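Long-range contacts in Bacint_00347 (Bacteroides intestinalis DSM 17393, PDB 5MUM), which is a beta-propeller glycoside hydrolase, probably a rhamnosidase that cleaves rhamnose-containing glycans: residues 192-197 / 254-259; 212-217 / 233-238; 302-307 / 315-320. All blocks are in the same frame, centred on the assembly; numbering follows the deposited sequence.

Contact 1: 192-197 / 254-259; sequences LIDGED and PIRYNN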
# COMPACT_ATOMS: atom_id res chain seq x y z
N LEU A 192 -4.26 -18.74 0.25
CA LEU A 192 -3.29 -18.38 1.27
C LEU A 192 -3.93 -18.03 2.60
O LEU A 192 -3.59 -18.61 3.62
CB LEU A 192 -2.45 -17.23 0.77
CG LEU A 192 -1.32 -16.78 1.67
CD1 LEU A 192 -0.50 -17.97 2.10
CD2 LEU A 192 -0.51 -15.74 0.94
N ILE A 193 -4.87 -17.08 2.57
CA ILE A 193 -5.65 -16.71 3.73
C ILE A 193 -7.03 -17.26 3.46
O ILE A 193 -7.62 -16.93 2.45
CB ILE A 193 -5.70 -15.20 3.97
CG1 ILE A 193 -4.30 -14.62 4.19
CG2 ILE A 193 -6.53 -14.87 5.22
CD1 ILE A 193 -4.29 -13.12 4.03
N ASP A 194 -7.52 -18.09 4.38
CA ASP A 194 -8.79 -18.77 4.26
C ASP A 194 -9.78 -18.36 5.36
O ASP A 194 -9.61 -18.70 6.53
CB ASP A 194 -8.51 -20.27 4.27
CG ASP A 194 -9.74 -21.11 4.14
OD1 ASP A 194 -10.80 -20.60 3.72
OD2 ASP A 194 -9.63 -22.33 4.50
N GLY A 195 -10.83 -17.66 4.94
CA GLY A 195 -11.90 -17.21 5.82
C GLY A 195 -12.92 -18.30 6.13
O GLY A 195 -13.86 -18.05 6.92
N GLU A 196 -12.76 -19.45 5.46
CA GLU A 196 -13.55 -20.68 5.67
C GLU A 196 -15.04 -20.46 5.45
O GLU A 196 -15.88 -21.02 6.18
CB GLU A 196 -13.32 -21.23 7.08
CG GLU A 196 -11.88 -21.54 7.41
CD GLU A 196 -11.71 -21.91 8.87
OE1 GLU A 196 -11.36 -21.04 9.72
OE2 GLU A 196 -11.96 -23.10 9.17
N ASP A 197 -15.37 -19.58 4.52
CA ASP A 197 -16.74 -19.19 4.25
C ASP A 197 -17.43 -18.51 5.46
O ASP A 197 -18.67 -18.47 5.55
CB ASP A 197 -17.52 -20.44 3.75
N PRO A 254 -3.90 -23.59 4.19
CA PRO A 254 -3.95 -22.14 4.25
C PRO A 254 -3.98 -21.59 5.67
O PRO A 254 -4.04 -22.35 6.64
CB PRO A 254 -5.25 -21.82 3.54
CG PRO A 254 -6.12 -22.96 3.90
CD PRO A 254 -5.23 -24.17 3.95
N ILE A 255 -3.91 -20.27 5.79
CA ILE A 255 -3.86 -19.67 7.11
C ILE A 255 -5.29 -19.27 7.47
O ILE A 255 -5.91 -18.47 6.77
CB ILE A 255 -2.98 -18.42 7.16
CG1 ILE A 255 -1.57 -18.74 6.63
CG2 ILE A 255 -2.94 -17.88 8.58
CD1 ILE A 255 -0.64 -17.57 6.49
N ARG A 256 -5.76 -19.78 8.59
CA ARG A 256 -7.12 -19.59 9.06
C ARG A 256 -7.11 -18.88 10.37
O ARG A 256 -6.06 -18.66 10.96
CB ARG A 256 -7.74 -20.96 9.25
CG ARG A 256 -8.01 -21.65 7.95
CD ARG A 256 -8.31 -23.13 8.14
NE ARG A 256 -8.72 -23.61 6.82
CZ ARG A 256 -8.45 -24.79 6.30
NH1 ARG A 256 -7.75 -25.72 6.97
NH2 ARG A 256 -8.90 -25.05 5.08
N TYR A 257 -8.28 -18.53 10.85
CA TYR A 257 -8.42 -17.89 12.15
C TYR A 257 -7.65 -18.65 13.26
O TYR A 257 -6.95 -18.05 14.08
CB TYR A 257 -9.91 -17.74 12.47
CG TYR A 257 -10.17 -17.14 13.81
CD1 TYR A 257 -9.89 -15.81 14.06
CD2 TYR A 257 -10.72 -17.92 14.84
CE1 TYR A 257 -10.11 -15.27 15.32
CE2 TYR A 257 -10.92 -17.39 16.12
CZ TYR A 257 -10.62 -16.06 16.34
OH TYR A 257 -10.83 -15.53 17.59
N ASN A 258 -7.78 -19.97 13.25
CA ASN A 258 -7.25 -20.82 14.31
C ASN A 258 -5.75 -20.90 14.32
O ASN A 258 -5.17 -20.93 15.38
CB ASN A 258 -7.87 -22.25 14.28
CG ASN A 258 -7.28 -23.11 13.20
OD1 ASN A 258 -6.36 -23.91 13.46
ND2 ASN A 258 -7.77 -22.96 11.97
N ASN A 259 -5.10 -20.89 13.15
CA ASN A 259 -3.65 -21.08 13.09
C ASN A 259 -2.84 -19.83 12.74
O ASN A 259 -1.61 -19.87 12.79
CB ASN A 259 -3.27 -22.25 12.17
CG ASN A 259 -3.58 -21.99 10.70
OD1 ASN A 259 -4.55 -21.34 10.40
ND2 ASN A 259 -2.73 -22.48 9.79
O HOH W 1 -10.66 -18.65 9.04
O HOH W 2 -10.04 -21.37 12.01
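Pro254, which follows a cis peptide bond, lays its ring alongside the Asp194 side chain, with Pro254 CG 3.6 Å from Asp194 CB. The same CG also rests over one face of the Arg256 guanidinium, toward its rim. Ile255 makes a single backbone bridge with Ile193: Ile255 N donates to Leu192 O at 2.8 Å, and Ile255 O accepts from Asp194 N in an almost straight bond (177°). Ile255 CD1 meets Leu192 CD1 at 4.4 Å; Leu192 packs on strand 213-220, and Ile255 on both that strand and 228-236. The two segments are loops of a beta-propeller: 192-197 links the outer strand of one four-stranded blade to the first of the next, and 254-259 leads into the latter's outer strand. Arg256 extends beside Asp194 and grips one oxygen side-on in a salt bridge, Asp194 OD2 lying 2.8 Å from NE and 2.9 Å from NH2 at the guanidinium edge. Asp194 CG stands anti to the backbone N (chi1 -180°), which lays the carboxylate beside the Arg256 chain, the carboxylate and guanidinium planes 60° apart. Asp194 OD1 accepts from Glu196 N in an Asx turn. Glu196 crosses the Arg256 chain at about a right angle. At Tyr257 a water accepts from the backbone N and donates to Asp194 O and Glu196 OE1; a second joins Glu196 OE1 to Asn258 N and ND2. Asn259 OD1 accepts from Arg256 N at 2.7 Å.

Contact 2: 212-217 / 233-238; sequences TIHLSW and YARSYD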
# COMPACT_ATOMS: atom_id res chain seq x y z
N THR A 212 12.24 -10.86 1.26
CA THR A 212 11.24 -11.56 2.06
C THR A 212 9.91 -10.85 1.89
O THR A 212 9.84 -9.62 1.98
CB THR A 212 11.67 -11.59 3.52
OG1 THR A 212 12.88 -12.33 3.58
CG2 THR A 212 10.65 -12.26 4.42
N ILE A 213 8.89 -11.65 1.64
CA ILE A 213 7.53 -11.17 1.57
C ILE A 213 6.92 -11.15 2.96
O ILE A 213 6.81 -12.17 3.59
CB ILE A 213 6.66 -12.00 0.65
CG1 ILE A 213 7.22 -12.07 -0.76
CG2 ILE A 213 5.23 -11.46 0.61
CD1 ILE A 213 6.69 -13.28 -1.53
N HIS A 214 6.46 -9.98 3.39
CA HIS A 214 5.74 -9.86 4.64
C HIS A 214 4.29 -9.58 4.31
O HIS A 214 3.99 -8.87 3.36
CB HIS A 214 6.28 -8.69 5.43
CG HIS A 214 7.72 -8.80 5.78
ND1 HIS A 214 8.12 -9.28 6.99
CD2 HIS A 214 8.85 -8.50 5.08
CE1 HIS A 214 9.44 -9.30 7.03
NE2 HIS A 214 9.91 -8.81 5.88
N LEU A 215 3.41 -10.17 5.10
CA LEU A 215 1.97 -10.15 4.87
C LEU A 215 1.30 -9.90 6.21
O LEU A 215 1.59 -10.59 7.20
CB LEU A 215 1.53 -11.50 4.27
CG LEU A 215 0.04 -11.78 4.18
CD1 LEU A 215 -0.66 -10.77 3.30
CD2 LEU A 215 -0.28 -13.18 3.66
N SER A 216 0.38 -8.94 6.27
CA SER A 216 -0.43 -8.81 7.48
C SER A 216 -1.81 -8.54 7.08
O SER A 216 -2.03 -8.15 5.94
CB SER A 216 0.09 -7.76 8.44
OG SER A 216 0.21 -6.50 7.83
N TRP A 217 -2.75 -8.79 7.97
CA TRP A 217 -4.14 -8.62 7.64
C TRP A 217 -5.00 -8.51 8.87
O TRP A 217 -4.57 -8.83 9.95
CB TRP A 217 -4.67 -9.77 6.75
CG TRP A 217 -4.76 -11.12 7.39
CD1 TRP A 217 -5.86 -11.69 7.93
CD2 TRP A 217 -3.69 -12.07 7.54
NE1 TRP A 217 -5.57 -12.96 8.38
CE2 TRP A 217 -4.24 -13.22 8.16
CE3 TRP A 217 -2.33 -12.08 7.18
CZ2 TRP A 217 -3.47 -14.34 8.44
CZ3 TRP A 217 -1.56 -13.20 7.47
CH2 TRP A 217 -2.12 -14.30 8.10
N TYR A 233 -0.16 -12.01 10.84
CA TYR A 233 1.09 -11.89 10.13
C TYR A 233 1.58 -13.19 9.58
O TYR A 233 1.47 -14.25 10.24
CB TYR A 233 2.11 -11.33 11.08
CG TYR A 233 3.49 -11.18 10.49
CD1 TYR A 233 3.79 -10.10 9.70
CD2 TYR A 233 4.48 -12.15 10.70
CE1 TYR A 233 5.04 -9.96 9.14
CE2 TYR A 233 5.73 -12.05 10.13
CZ TYR A 233 6.02 -10.95 9.38
OH TYR A 233 7.27 -10.82 8.87
N ALA A 234 2.24 -13.09 8.41
CA ALA A 234 2.98 -14.20 7.87
C ALA A 234 4.11 -13.64 7.02
O ALA A 234 4.02 -12.50 6.52
CB ALA A 234 2.07 -15.09 7.04
N ARG A 235 5.14 -14.44 6.83
CA ARG A 235 6.21 -14.09 5.91
C ARG A 235 6.66 -15.24 5.07
O ARG A 235 6.51 -16.39 5.46
CB ARG A 235 7.39 -13.50 6.66
CG ARG A 235 8.10 -14.52 7.52
CD ARG A 235 9.40 -14.06 8.05
NE ARG A 235 9.20 -12.96 8.95
CZ ARG A 235 9.83 -12.75 10.10
NH1 ARG A 235 10.77 -13.58 10.58
NH2 ARG A 235 9.50 -11.66 10.78
N SER A 236 7.24 -14.94 3.91
CA SER A 236 7.77 -15.97 3.04
C SER A 236 9.11 -15.50 2.52
O SER A 236 9.25 -14.39 1.96
CB SER A 236 6.84 -16.27 1.85
OG SER A 236 7.50 -17.09 0.89
N TYR A 237 10.09 -16.37 2.70
CA TYR A 237 11.42 -16.10 2.23
C TYR A 237 11.62 -16.56 0.80
O TYR A 237 12.57 -16.17 0.16
CB TYR A 237 12.39 -16.83 3.12
CG TYR A 237 12.31 -16.45 4.58
CD1 TYR A 237 13.04 -15.38 5.06
CD2 TYR A 237 11.52 -17.18 5.47
CE1 TYR A 237 13.00 -15.05 6.40
CE2 TYR A 237 11.46 -16.87 6.83
CZ TYR A 237 12.20 -15.81 7.29
OH TYR A 237 12.17 -15.51 8.62
N ASP A 238 10.77 -17.46 0.32
CA ASP A 238 11.01 -18.10 -0.97
C ASP A 238 10.04 -17.71 -2.08
O ASP A 238 9.57 -18.55 -2.85
CB ASP A 238 11.09 -19.62 -0.79
CG ASP A 238 9.84 -20.21 -0.20
OD1 ASP A 238 8.84 -19.46 -0.03
OD2 ASP A 238 9.87 -21.44 0.05
O HOH W 3 14.14 -13.84 1.50
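The hairpin of strands 213-220 and 228-236 forms the middle of a four-stranded antiparallel propeller blade, and Ile213 to Ser216 pair with Ser236 to Tyr233. Ile213 and Ser236 form a hydrogen-bonded pair, as do Leu215 and Ala234, whose Leu215 N to Ala234 O bond is 2.8 Å long. On the face carrying His214, Tyr233 and Arg235, the polar centre is the tyrosine hydroxyl. Tyr233 CG stands anti to the backbone N (chi1 178°), which sends the ring along the strand past Leu215 O to His214. Tyr233 OH and His214 ND1 share a hydrogen bond of 2.6 Å near the imidazole plane; the two rings meet at their edges, neither over the other, with planes 40° apart. Arg235, folded back at chi3 (65°), brings NE to 2.9 Å and NH2 to 3.1 Å from Tyr233 OH, which lies in its guanidinium plane. Three nitrogens hold one buried oxygen, while His214 NE2 bonds to Asp208 and should fix the imidazole's rotation. A phenylalanine in place of Tyr233 lacks this oxygen and would probably leave His214 ND1 and the NE and NH2 of Arg235 without their common partner, the guanidinium freer to turn. Beyond Ser216, Trp217 swings its six-membered ring back over the neighbouring strand, CZ3 lying 4.1 Å from Ala234 CB and one indole face over Tyr233 N. Such twisted antiparallel hairpins are the building elements of beta-propeller blades.

Contact 3: 302-307 / 315-320; sequences YRIVWH and RQVSDR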
# COMPACT_ATOMS: atom_id res chain seq x y z
N TYR A 302 -3.75 6.42 16.01
CA TYR A 302 -2.76 5.75 15.20
C TYR A 302 -1.86 4.88 16.06
O TYR A 302 -1.52 5.23 17.20
CB TYR A 302 -1.90 6.74 14.48
CG TYR A 302 -2.53 7.42 13.30
CD1 TYR A 302 -2.73 6.74 12.11
CD2 TYR A 302 -2.89 8.76 13.35
CE1 TYR A 302 -3.28 7.34 11.02
CE2 TYR A 302 -3.47 9.37 12.25
CZ TYR A 302 -3.62 8.68 11.08
OH TYR A 302 -4.13 9.31 9.97
N ARG A 303 -1.49 3.74 15.48
CA ARG A 303 -0.73 2.71 16.16
C ARG A 303 0.37 2.18 15.28
O ARG A 303 0.29 2.25 14.03
CB ARG A 303 -1.60 1.49 16.47
CG ARG A 303 -2.94 1.77 17.05
CD ARG A 303 -2.85 2.23 18.48
NE ARG A 303 -4.18 2.63 18.91
CZ ARG A 303 -4.62 2.56 20.16
NH1 ARG A 303 -3.88 2.05 21.13
NH2 ARG A 303 -5.82 3.00 20.43
N ILE A 304 1.34 1.58 15.93
CA ILE A 304 2.39 0.87 15.25
C ILE A 304 2.50 -0.46 15.97
O ILE A 304 2.41 -0.51 17.19
CB ILE A 304 3.68 1.68 15.21
CG1 ILE A 304 4.66 1.04 14.25
CG2 ILE A 304 4.28 1.88 16.59
CD1 ILE A 304 5.90 1.88 14.12
N VAL A 305 2.59 -1.53 15.19
CA VAL A 305 2.64 -2.89 15.71
C VAL A 305 3.87 -3.47 15.06
O VAL A 305 4.01 -3.36 13.85
CB VAL A 305 1.41 -3.68 15.31
CG1 VAL A 305 1.50 -5.13 15.80
CG2 VAL A 305 0.17 -3.01 15.85
N TRP A 306 4.78 -4.02 15.84
CA TRP A 306 6.03 -4.49 15.23
C TRP A 306 6.58 -5.69 15.98
O TRP A 306 6.22 -5.93 17.13
CB TRP A 306 7.07 -3.37 15.12
CG TRP A 306 7.75 -3.00 16.42
CD1 TRP A 306 9.03 -3.31 16.77
CD2 TRP A 306 7.20 -2.24 17.52
NE1 TRP A 306 9.31 -2.79 18.01
CE2 TRP A 306 8.21 -2.14 18.50
CE3 TRP A 306 5.97 -1.61 17.75
CZ2 TRP A 306 8.04 -1.44 19.69
CZ3 TRP A 306 5.79 -0.92 18.94
CH2 TRP A 306 6.80 -0.87 19.91
N HIS A 307 7.40 -6.45 15.27
CA HIS A 307 8.06 -7.59 15.83
C HIS A 307 9.53 -7.34 15.69
O HIS A 307 10.03 -7.19 14.59
CB HIS A 307 7.65 -8.87 15.13
CG HIS A 307 8.07 -10.11 15.84
ND1 HIS A 307 9.33 -10.67 15.69
CD2 HIS A 307 7.39 -10.96 16.64
CE1 HIS A 307 9.40 -11.78 16.40
NE2 HIS A 307 8.23 -12.00 16.96
N ARG A 315 2.25 0.21 20.00
CA ARG A 315 2.38 1.48 20.63
C ARG A 315 1.47 2.49 19.91
O ARG A 315 1.29 2.45 18.69
CB ARG A 315 3.82 1.92 20.56
CG ARG A 315 4.11 3.21 21.26
CD ARG A 315 5.58 3.56 21.14
NE ARG A 315 5.80 4.81 21.83
CZ ARG A 315 6.87 5.58 21.74
NH1 ARG A 315 7.91 5.26 20.97
NH2 ARG A 315 6.88 6.70 22.44
N GLN A 316 0.95 3.41 20.70
CA GLN A 316 0.14 4.49 20.22
C GLN A 316 1.09 5.54 19.68
O GLN A 316 2.10 5.91 20.32
CB GLN A 316 -0.75 5.04 21.35
CG GLN A 316 -1.76 6.05 20.85
CD GLN A 316 -2.73 6.55 21.89
OE1 GLN A 316 -2.92 7.78 22.05
NE2 GLN A 316 -3.39 5.64 22.57
N VAL A 317 0.80 6.02 18.49
CA VAL A 317 1.67 6.99 17.82
C VAL A 317 1.15 8.39 18.02
O VAL A 317 1.93 9.33 18.23
CB VAL A 317 1.74 6.66 16.32
CG1 VAL A 317 2.58 7.66 15.53
CG2 VAL A 317 2.26 5.25 16.16
N SER A 318 -0.17 8.54 17.91
CA SER A 318 -0.83 9.82 17.94
C SER A 318 -1.34 10.19 19.33
O SER A 318 -1.32 9.39 20.26
CB SER A 318 -2.00 9.80 16.96
OG SER A 318 -2.95 8.80 17.29
N ASP A 319 -1.79 11.44 19.46
CA ASP A 319 -2.34 11.93 20.72
C ASP A 319 -3.58 12.76 20.35
O ASP A 319 -3.68 13.98 20.62
CB ASP A 319 -1.26 12.73 21.44
CG ASP A 319 -1.72 13.33 22.76
OD1 ASP A 319 -2.53 12.72 23.51
OD2 ASP A 319 -1.24 14.44 23.04
N ARG A 320 -4.50 12.09 19.69
CA ARG A 320 -5.70 12.71 19.15
C ARG A 320 -6.75 12.91 20.21
O ARG A 320 -6.72 12.25 21.22
CB ARG A 320 -6.31 11.87 18.02
CG ARG A 320 -5.34 11.43 16.92
CD ARG A 320 -6.03 10.65 15.81
NE ARG A 320 -6.94 11.54 15.09
CZ ARG A 320 -8.25 11.63 15.26
NH1 ARG A 320 -8.90 10.81 16.06
NH2 ARG A 320 -8.93 12.57 14.59
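Ser318 OG takes the backbone N-H of Tyr302 at 2.8 Å and is also hydrogen-bonded to the Gln301 side chain. Just beyond the paired strands, this hydroxyl apparently stands in for a main-chain carbonyl, and Ser318 CB lies at the edge of the Tyr302 ring, 3.9 Å from CD2. The phenol reaches on to Ala337 O. Val317 N donates almost straight (179°) to Tyr302 O from above the carbonyl plane, and Val317 CB lies 4.1 Å from Tyr302 CB. Ile304 and Arg315 form a hydrogen-bonded antiparallel pair, both bonds 2.9 Å long: Ile304 N to Arg315 O and Arg315 N to Ile304 O. The edge of the Trp306 indole brings CZ3 to 3.8 Å from Arg315 CB. Arg315 is extended, CG anti to the backbone N (chi1 -177°), and carries its guanidinium to the carbonyls of Val369 and Gly372. On the other side Arg303 bends at chi2, its NH2 bonded to Trp292 O and in a salt bridge with Asp294. Strands 301-307 and 312-316, the outer hairpin of a propeller blade, are joined by main-chain bonds, one serine hydroxyl and apolar contacts, whereas Arg303 pairs with a carboxylate and Arg315 is held by main-chain carbonyls.

Following the chain from the N terminus, the first of these segments reached is 192-197, between strands 184-189 and 200-207; the chain returns to it at 254-259, so that contact 1 closes a loop around most of the blade built from strands 200-207 to 261-264. Contact 2 lies within that loop as the hairpin 212-217 / 233-238. The two touch directly: Ile255 and Ile193 pack on Trp217, Ile255 also on Ala234, and Leu192 on Leu215, which seats the connecting loops on one face of the blade. Contact 3 follows in series, a short hairpin closing the outer edge of the next blade. Its nearest atoms are about 5 Å from contact 2 and about 13 Å from contact 1.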